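Local coordinates for short chain alcohol dehydrogenase-related dehydrogenase (Sinorhizobium meliloti, PDB 3TPC), which is probably an oxidoreductase of the short-chain dehydrogenase/reductase family, built on a Rossmann-type fold, at residues D[147-152]-D[190-195]; D[85-90]-D[143-148]; D[169-174]-D[243-248]. All blocks are in the same frame, centred on the assembly; numbering follows the deposited sequence.

Contact 1: residues D[147-152]-D[190-195]; sequences NTASIA and TIAPGI
Asn-147 pairs with Thr-190 on the neighbouring parallel strand, their side chains crossing at a slant on the face covered by helix 161-181. Asn-147 CB lies 3.6 Å from Thr-190 OG1, a hydroxyl buried here with no partner in the model. Asn-147 O takes Ile-191 N at 2.9 Å. Thr-148 turns to the opposite face, where its side chain crosses that of Pro-193 at about a right angle, CG2 lying 4.1 Å from Pro-193 CG. At Ala-149 the pairing runs on: its N donates to Ile-191 O at 2.9 Å, and its CB presses on Thr-190 CG2 at 3.4 Å. These strands belong to a beta-alpha-beta unit of the Rossmann-type sheet, crossed over through helix 161-181. Ser-150 probably corresponds to the serine of the family's Ser-Tyr-Lys set, with Tyr-163 and Lys-167; its OG accepts the Ala-152 N at 2.8 Å, capping the next turn, and a water joins OG to Pro-193 O. Ile-151 N also reaches Pro-193 O, at 3.0 Å, from 34° outside the carbonyl plane. With an unstaggered chi1 of -118°, Ile-151 brings its tip CD1 to 3.0 Å from Ala-192 O, a tight, probably strained approach, and against Ala-192 CB.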
loop_
_atom_site.group_PDB
_atom_site.type_symbol
_atom_site.label_atom_id
_atom_site.label_comp_id
_atom_site.label_asym_id
_atom_site.label_seq_id
_atom_site.Cartn_x
_atom_site.Cartn_y
_atom_site.Cartn_z
ATOM N N ASN D 147 -17.624 5.044 1.710
ATOM C CA ASN D 147 -17.618 4.035 2.759
ATOM C C ASN D 147 -16.729 4.384 3.937
ATOM O O ASN D 147 -15.763 5.155 3.823
ATOM C CB ASN D 147 -17.244 2.690 2.190
ATOM C CG ASN D 147 -18.100 2.306 0.991
ATOM O OD1 ASN D 147 -17.577 2.000 -0.070
ATOM N ND2 ASN D 147 -19.386 2.333 1.141
ATOM N N THR D 148 -17.029 3.762 5.063
ATOM C CA THR D 148 -16.237 3.989 6.237
ATOM C C THR D 148 -15.506 2.734 6.556
ATOM O O THR D 148 -16.122 1.736 6.923
ATOM C CB THR D 148 -17.121 4.387 7.456
ATOM O OG1 THR D 148 -17.905 5.542 7.103
ATOM C CG2 THR D 148 -16.248 4.701 8.600
ATOM N N ALA D 149 -14.188 2.778 6.402
ATOM C CA ALA D 149 -13.340 1.633 6.736
ATOM C C ALA D 149 -12.722 2.002 8.063
ATOM O O ALA D 149 -13.421 2.428 8.995
ATOM C CB ALA D 149 -12.240 1.433 5.657
ATOM N N SER D 150 -11.410 1.898 8.155
ATOM C CA SER D 150 -10.716 2.327 9.359
ATOM C C SER D 150 -9.234 2.107 9.172
ATOM O O SER D 150 -8.811 1.225 8.420
ATOM C CB SER D 150 -11.172 1.505 10.582
ATOM O OG SER D 150 -10.079 1.226 11.440
ATOM N N ILE D 151 -8.455 2.855 9.909
ATOM C CA ILE D 151 -6.992 2.679 9.953
ATOM C C ILE D 151 -6.559 1.264 10.398
ATOM O O ILE D 151 -5.468 0.827 10.151
ATOM C CB ILE D 151 -6.420 3.845 10.882
ATOM C CG1 ILE D 151 -5.524 4.711 10.085
ATOM C CG2 ILE D 151 -5.822 3.430 12.146
ATOM C CD1 ILE D 151 -6.320 5.566 9.180
ATOM N N ALA D 152 -7.415 0.553 11.076
ATOM C CA ALA D 152 -7.114 -0.812 11.461
ATOM C C ALA D 152 -7.040 -1.699 10.212
ATOM O O ALA D 152 -6.456 -2.766 10.257
ATOM C CB ALA D 152 -8.153 -1.308 12.393
ATOM N N THR D 190 -13.654 5.581 -0.111
ATOM C CA THR D 190 -13.651 5.051 1.246
ATOM C C THR D 190 -12.729 5.933 2.083
ATOM O O THR D 190 -11.660 6.357 1.605
ATOM C CB THR D 190 -13.137 3.583 1.305
ATOM O OG1 THR D 190 -14.037 2.744 0.569
ATOM C CG2 THR D 190 -13.089 3.047 2.745
ATOM N N ILE D 191 -13.202 6.288 3.281
ATOM C CA ILE D 191 -12.390 6.984 4.262
ATOM C C ILE D 191 -11.931 6.002 5.305
ATOM O O ILE D 191 -12.746 5.247 5.841
ATOM C CB ILE D 191 -13.229 8.090 5.069
ATOM C CG1 ILE D 191 -13.681 9.232 4.185
ATOM C CG2 ILE D 191 -12.353 8.722 6.149
ATOM C CD1 ILE D 191 -14.788 10.151 4.841
ATOM N N ALA D 192 -10.671 6.070 5.683
ATOM C CA ALA D 192 -10.224 5.233 6.773
ATOM C C ALA D 192 -9.906 6.126 7.945
ATOM O O ALA D 192 -8.830 6.723 7.994
ATOM C CB ALA D 192 -9.002 4.440 6.357
ATOM N N PRO D 193 -10.855 6.285 8.870
ATOM C CA PRO D 193 -10.648 7.172 10.019
ATOM C C PRO D 193 -9.726 6.553 11.050
ATOM O O PRO D 193 -9.655 5.353 11.130
ATOM C CB PRO D 193 -12.055 7.275 10.633
ATOM C CG PRO D 193 -12.762 6.053 10.161
ATOM C CD PRO D 193 -12.266 5.827 8.791
ATOM N N GLY D 194 -9.020 7.392 11.805
ATOM C CA GLY D 194 -8.253 6.982 12.973
ATOM C C GLY D 194 -9.123 7.132 14.221
ATOM O O GLY D 194 -10.293 6.777 14.196
ATOM N N ILE D 195 -8.565 7.670 15.295
ATOM C CA ILE D 195 -9.275 7.695 16.549
ATOM C C ILE D 195 -10.167 8.905 16.596
ATOM O O ILE D 195 -9.663 10.023 16.566
ATOM C CB ILE D 195 -8.372 7.951 17.718
ATOM C CG1 ILE D 195 -7.395 6.826 17.930
ATOM C CG2 ILE D 195 -9.254 8.081 19.003
ATOM C CD1 ILE D 195 -6.281 7.257 18.846
HETATM O O HOH W 1 -10.935 3.522 13.245
#

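Contact 2: residues D[85-90]-D[143-148]; sequences LVNCAG and GVIVNT
Leu-85 and Val-146 bond backbone to backbone where strand segments 85-87 and 143-148 run parallel, their axes 4.8 Å apart at closest approach and only 4° apart in direction. Leu-85 N donates to Val-144 O, Val-146 N to Leu-85 O at 2.9 Å, and Asn-87 N to Val-146 O at 2.9 Å, the regular alternation of parallel pairing. Supporting CA-H...O contacts run from Ile-145 CA to Leu-85 O and from Val-86 CA to Val-146 O.

Apolar side chains divide between the two faces. Leu-85 CB meets Ile-145 CG1 at 4.2 Å on the face under helix 106-132, whereas Val-86 CG1 meets Val-146 CB at 4.3 Å on the face toward helix 225-237. The pair lies in the middle of the Rossmann-type sheet, and Asn-87 to Gly-90 correspond to the Asn-Asn-Ala-Gly motif of short-chain dehydrogenases, here with a cysteine second.

The polar contacts gather at the C-terminal ends of the strands. The side chains of Asn-87 and Asn-147 lie alongside each other and point the same way, their amide planes 29° apart, with Asn-87 OD1 2.6 Å from Asn-147 ND2. The Thr-148 torsion (chi1 -56°) sets OG1 opposite the carbonyl carbon and so toward strand 84-87, where it donates to Asn-87 O over a short 2.6 Å; it also bonds Tyr-228 OH. A valine in place of Thr-148 would probably leave Asn-87 O without this donor and Tyr-228 OH without its threonine mate. Cys-88 SG lies alongside the same hydroxyl, 3.7 Å from Thr-148 OG1. The backbone O of Thr-148 accepts from Lys-167 NZ, and a water lies between it and Ala-89 O, though it may not serve both at once.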
loop_
_atom_site.group_PDB
_atom_site.type_symbol
_atom_site.label_atom_id
_atom_site.label_comp_id
_atom_site.label_asym_id
_atom_site.label_seq_id
_atom_site.Cartn_x
_atom_site.Cartn_y
_atom_site.Cartn_z
ATOM N N LEU D 85 -24.945 7.632 -0.933
ATOM C CA LEU D 85 -24.924 6.654 0.117
ATOM C C LEU D 85 -23.655 6.921 0.900
ATOM O O LEU D 85 -22.576 7.012 0.281
ATOM C CB LEU D 85 -24.976 5.228 -0.429
ATOM C CG LEU D 85 -24.841 4.138 0.653
ATOM C CD1 LEU D 85 -26.041 4.072 1.630
ATOM C CD2 LEU D 85 -24.548 2.762 0.105
ATOM N N VAL D 86 -23.804 7.135 2.234
ATOM C CA VAL D 86 -22.698 7.168 3.186
ATOM C C VAL D 86 -22.840 6.008 4.195
ATOM O O VAL D 86 -23.776 5.988 5.015
ATOM C CB VAL D 86 -22.572 8.502 3.975
ATOM C CG1 VAL D 86 -21.190 8.579 4.648
ATOM C CG2 VAL D 86 -22.755 9.749 3.066
ATOM N N ASN D 87 -21.937 5.033 4.125
ATOM C CA ASN D 87 -21.992 3.860 5.006
ATOM C C ASN D 87 -21.210 4.162 6.266
ATOM O O ASN D 87 -19.950 4.260 6.248
ATOM C CB ASN D 87 -21.435 2.597 4.328
ATOM C CG ASN D 87 -22.281 2.120 3.150
ATOM O OD1 ASN D 87 -21.871 2.253 2.003
ATOM N ND2 ASN D 87 -23.445 1.530 3.422
ATOM N N CYS D 88 -21.938 4.339 7.360
ATOM C CA CYS D 88 -21.282 4.536 8.662
ATOM C C CYS D 88 -21.640 3.508 9.707
ATOM O O CYS D 88 -21.057 3.544 10.770
ATOM C CB CYS D 88 -21.483 5.939 9.245
ATOM S SG CYS D 88 -20.959 7.275 8.206
ATOM N N ALA D 89 -22.571 2.598 9.444
ATOM C CA ALA D 89 -22.857 1.505 10.402
ATOM C C ALA D 89 -21.620 0.635 10.645
ATOM O O ALA D 89 -20.919 0.252 9.692
ATOM C CB ALA D 89 -23.980 0.642 9.911
ATOM N N GLY D 90 -21.364 0.277 11.892
ATOM C CA GLY D 90 -20.168 -0.490 12.169
ATOM C C GLY D 90 -20.007 -0.788 13.613
ATOM O O GLY D 90 -20.555 -0.058 14.446
ATOM N N GLY D 143 -24.210 9.239 -8.879
ATOM C CA GLY D 143 -24.064 8.992 -7.424
ATOM C C GLY D 143 -22.687 9.110 -6.837
ATOM O O GLY D 143 -21.691 9.141 -7.561
ATOM N N VAL D 144 -22.638 9.208 -5.515
ATOM C CA VAL D 144 -21.416 9.141 -4.717
ATOM C C VAL D 144 -21.698 8.160 -3.583
ATOM O O VAL D 144 -22.690 8.318 -2.828
ATOM C CB VAL D 144 -21.146 10.423 -3.951
ATOM C CG1 VAL D 144 -19.662 10.524 -3.511
ATOM C CG2 VAL D 144 -21.560 11.563 -4.739
ATOM N N ILE D 145 -20.818 7.190 -3.446
ATOM C CA ILE D 145 -20.888 6.278 -2.349
ATOM C C ILE D 145 -19.589 6.512 -1.570
ATOM O O ILE D 145 -18.518 6.397 -2.124
ATOM C CB ILE D 145 -20.997 4.817 -2.893
ATOM C CG1 ILE D 145 -22.323 4.665 -3.657
ATOM C CG2 ILE D 145 -20.821 3.773 -1.763
ATOM C CD1 ILE D 145 -22.591 3.249 -4.361
ATOM N N VAL D 146 -19.712 6.876 -0.301
ATOM C CA VAL D 146 -18.581 6.944 0.564
ATOM C C VAL D 146 -18.692 5.829 1.588
ATOM O O VAL D 146 -19.726 5.706 2.313
ATOM C CB VAL D 146 -18.520 8.296 1.323
ATOM C CG1 VAL D 146 -17.248 8.400 2.088
ATOM C CG2 VAL D 146 -18.617 9.458 0.336
ATOM N N ASN D 147 -17.624 5.044 1.710
ATOM C CA ASN D 147 -17.618 4.035 2.759
ATOM C C ASN D 147 -16.729 4.384 3.937
ATOM O O ASN D 147 -15.763 5.155 3.823
ATOM C CB ASN D 147 -17.244 2.690 2.190
ATOM C CG ASN D 147 -18.100 2.306 0.991
ATOM O OD1 ASN D 147 -17.577 2.000 -0.070
ATOM N ND2 ASN D 147 -19.386 2.333 1.141
ATOM N N THR D 148 -17.029 3.762 5.063
ATOM C CA THR D 148 -16.237 3.989 6.237
ATOM C C THR D 148 -15.506 2.734 6.556
ATOM O O THR D 148 -16.122 1.736 6.923
ATOM C CB THR D 148 -17.121 4.387 7.456
ATOM O OG1 THR D 148 -17.905 5.542 7.103
ATOM C CG2 THR D 148 -16.248 4.701 8.600
HETATM O O HOH W 2 -18.202 -0.433 8.013
#

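Contact 3: residues D[169-174]-D[243-248]; sequences GVAALT and GEVIRL
Val-245 carries the contact, turning its CB toward helix 161-181 so that one methyl, CG2, meets Ala-171. The Ala-171 CB lies 4.1 Å from Val-245 CG2, and this pair makes up the apolar part of the contact. The torsion explains the choice of branch: CG1 stands opposite the backbone N (chi1 -179°), which puts CG2 opposite the carbonyl carbon and out toward the helix. Ala-192 and Phe-154 also border Val-245. The Thr-174 side chain crosses that of Val-245 at a slant, but its placing is doubtful, because its CG2 is modelled too close to the carbonyl of Ala-171 and its first torsion, 137°, falls away from a staggered value.

No hydrogen bond links the two segments. The Thr-174 OG1 lies over the Gly-243–Glu-244 peptide, 3.6 Å from Gly-243 C and 3.7 Å from Glu-244 N, and as modelled this buried hydroxyl has no polar partner. Gly-243, with phi at 68°, lets the chain bend past this spot on the way to Val-245.

Polar groups instead work within the strand segment and between subunits. Val-245 N makes a weak bond to Glu-244 OE1, at 3.0 Å. The other oxygen, Glu-244 OE2, accepts Arg-247 N of the second subunit, and the same bond is returned by Glu-244 of that subunit to Arg-247 N here. On the helix, Ala-172 and Leu-173 pack on Ala-153 and Ala-165 of a third subunit. Helix 161-181 thus packs at Val-245 on strand 245-248, an outermost strand of this chain's parallel Rossmann-type sheet, while both elements also face other subunits, as in the tetramers common among short-chain dehydrogenases.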
loop_
_atom_site.group_PDB
_atom_site.type_symbol
_atom_site.label_atom_id
_atom_site.label_comp_id
_atom_site.label_asym_id
_atom_site.label_seq_id
_atom_site.Cartn_x
_atom_site.Cartn_y
_atom_site.Cartn_z
ATOM N N GLY D 169 -11.693 -5.583 4.158
ATOM C CA GLY D 169 -12.675 -5.968 3.177
ATOM C C GLY D 169 -13.273 -4.754 2.519
ATOM O O GLY D 169 -13.361 -4.676 1.253
ATOM N N VAL D 170 -13.670 -3.783 3.354
ATOM C CA VAL D 170 -14.350 -2.581 2.864
ATOM C C VAL D 170 -13.423 -1.744 2.012
ATOM O O VAL D 170 -13.807 -1.267 0.940
ATOM C CB VAL D 170 -14.943 -1.736 4.056
ATOM C CG1 VAL D 170 -15.330 -0.251 3.628
ATOM C CG2 VAL D 170 -16.132 -2.428 4.613
ATOM N N ALA D 171 -12.216 -1.515 2.528
ATOM C CA ALA D 171 -11.174 -0.832 1.760
ATOM C C ALA D 171 -10.958 -1.539 0.403
ATOM O O ALA D 171 -10.890 -0.887 -0.599
ATOM C CB ALA D 171 -9.811 -0.770 2.584
ATOM N N ALA D 172 -10.803 -2.860 0.382
ATOM C CA ALA D 172 -10.485 -3.540 -0.880
ATOM C C ALA D 172 -11.643 -3.506 -1.892
ATOM O O ALA D 172 -11.448 -3.689 -3.104
ATOM C CB ALA D 172 -10.050 -4.997 -0.611
ATOM N N LEU D 173 -12.854 -3.260 -1.390
ATOM C CA LEU D 173 -14.035 -3.265 -2.242
ATOM C C LEU D 173 -14.048 -2.006 -3.118
ATOM O O LEU D 173 -14.637 -1.953 -4.207
ATOM C CB LEU D 173 -15.286 -3.333 -1.360
ATOM C CG LEU D 173 -16.691 -3.564 -1.896
ATOM C CD1 LEU D 173 -16.916 -5.008 -2.374
ATOM C CD2 LEU D 173 -17.614 -3.243 -0.730
ATOM N N THR D 174 -13.365 -0.982 -2.660
ATOM C CA THR D 174 -13.662 0.309 -3.230
ATOM C C THR D 174 -13.303 0.472 -4.723
ATOM O O THR D 174 -14.151 0.877 -5.562
ATOM C CB THR D 174 -13.255 1.466 -2.285
ATOM O OG1 THR D 174 -12.612 2.502 -3.014
ATOM C CG2 THR D 174 -12.406 1.016 -1.277
ATOM N N GLY D 243 -12.393 5.773 -6.373
ATOM C CA GLY D 243 -11.627 4.504 -6.211
ATOM C C GLY D 243 -10.542 4.519 -5.129
ATOM O O GLY D 243 -9.614 3.679 -5.175
ATOM N N GLU D 244 -10.626 5.450 -4.171
ATOM C CA GLU D 244 -9.497 5.613 -3.213
ATOM C C GLU D 244 -9.889 5.521 -1.751
ATOM O O GLU D 244 -11.057 5.645 -1.394
ATOM C CB GLU D 244 -8.755 6.928 -3.517
ATOM C CG GLU D 244 -7.932 7.584 -2.405
ATOM C CD GLU D 244 -6.485 7.080 -2.263
ATOM O OE1 GLU D 244 -6.272 5.851 -2.286
ATOM O OE2 GLU D 244 -5.546 7.902 -2.081
ATOM N N VAL D 245 -8.890 5.213 -0.932
ATOM C CA VAL D 245 -9.024 5.113 0.482
ATOM C C VAL D 245 -8.230 6.269 1.108
ATOM O O VAL D 245 -7.016 6.346 0.961
ATOM C CB VAL D 245 -8.463 3.777 0.993
ATOM C CG1 VAL D 245 -8.648 3.675 2.494
ATOM C CG2 VAL D 245 -9.187 2.591 0.309
ATOM N N ILE D 246 -8.926 7.163 1.810
ATOM C CA ILE D 246 -8.240 8.277 2.421
ATOM C C ILE D 246 -8.119 8.039 3.882
ATOM O O ILE D 246 -9.141 7.834 4.554
ATOM C CB ILE D 246 -8.987 9.574 2.166
ATOM C CG1 ILE D 246 -9.178 9.731 0.652
ATOM C CG2 ILE D 246 -8.196 10.784 2.727
ATOM C CD1 ILE D 246 -10.219 10.743 0.223
ATOM N N ARG D 247 -6.892 8.044 4.392
ATOM C CA ARG D 247 -6.679 7.969 5.847
ATOM C C ARG D 247 -7.019 9.331 6.459
ATOM O O ARG D 247 -6.570 10.395 5.981
ATOM C CB ARG D 247 -5.253 7.547 6.261
ATOM C CG ARG D 247 -4.746 6.165 5.649
ATOM C CD ARG D 247 -3.274 5.881 6.015
ATOM N NE ARG D 247 -3.084 5.871 7.470
ATOM C CZ ARG D 247 -2.827 4.786 8.194
ATOM N NH1 ARG D 247 -2.678 3.614 7.590
ATOM N NH2 ARG D 247 -2.679 4.878 9.515
ATOM N N LEU D 248 -7.841 9.285 7.505
ATOM C CA LEU D 248 -8.207 10.527 8.215
ATOM C C LEU D 248 -7.834 10.361 9.670
ATOM O O LEU D 248 -8.679 9.933 10.489
ATOM C CB LEU D 248 -9.709 10.800 8.052
ATOM C CG LEU D 248 -10.115 12.200 8.483
ATOM C CD1 LEU D 248 -9.311 13.290 7.773
ATOM C CD2 LEU D 248 -11.627 12.383 8.326
#

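In the fold
Contacts 1 and 2 are buried sheet pairings sharing strand 143-148: contact 2 joins it to strand 84-87 in the heart of the chain, and contact 1 to strand 186-193 on its other side. Both rest on regular backbone hydrogen bonds and finish in polar groups at the C-terminal ends of the strands, where family motifs gather. Contact 3, partly buried and about 8 Å from contact 1 between centres, is helix-on-strand packing with no bond across it. Its strand 245-248 extends the same sheet by pairing with 186-193, and its helix reaches back to contacts 1 and 2 through Val-170. Other subunits meet both sides of contact 3, whereas none touches contact 2.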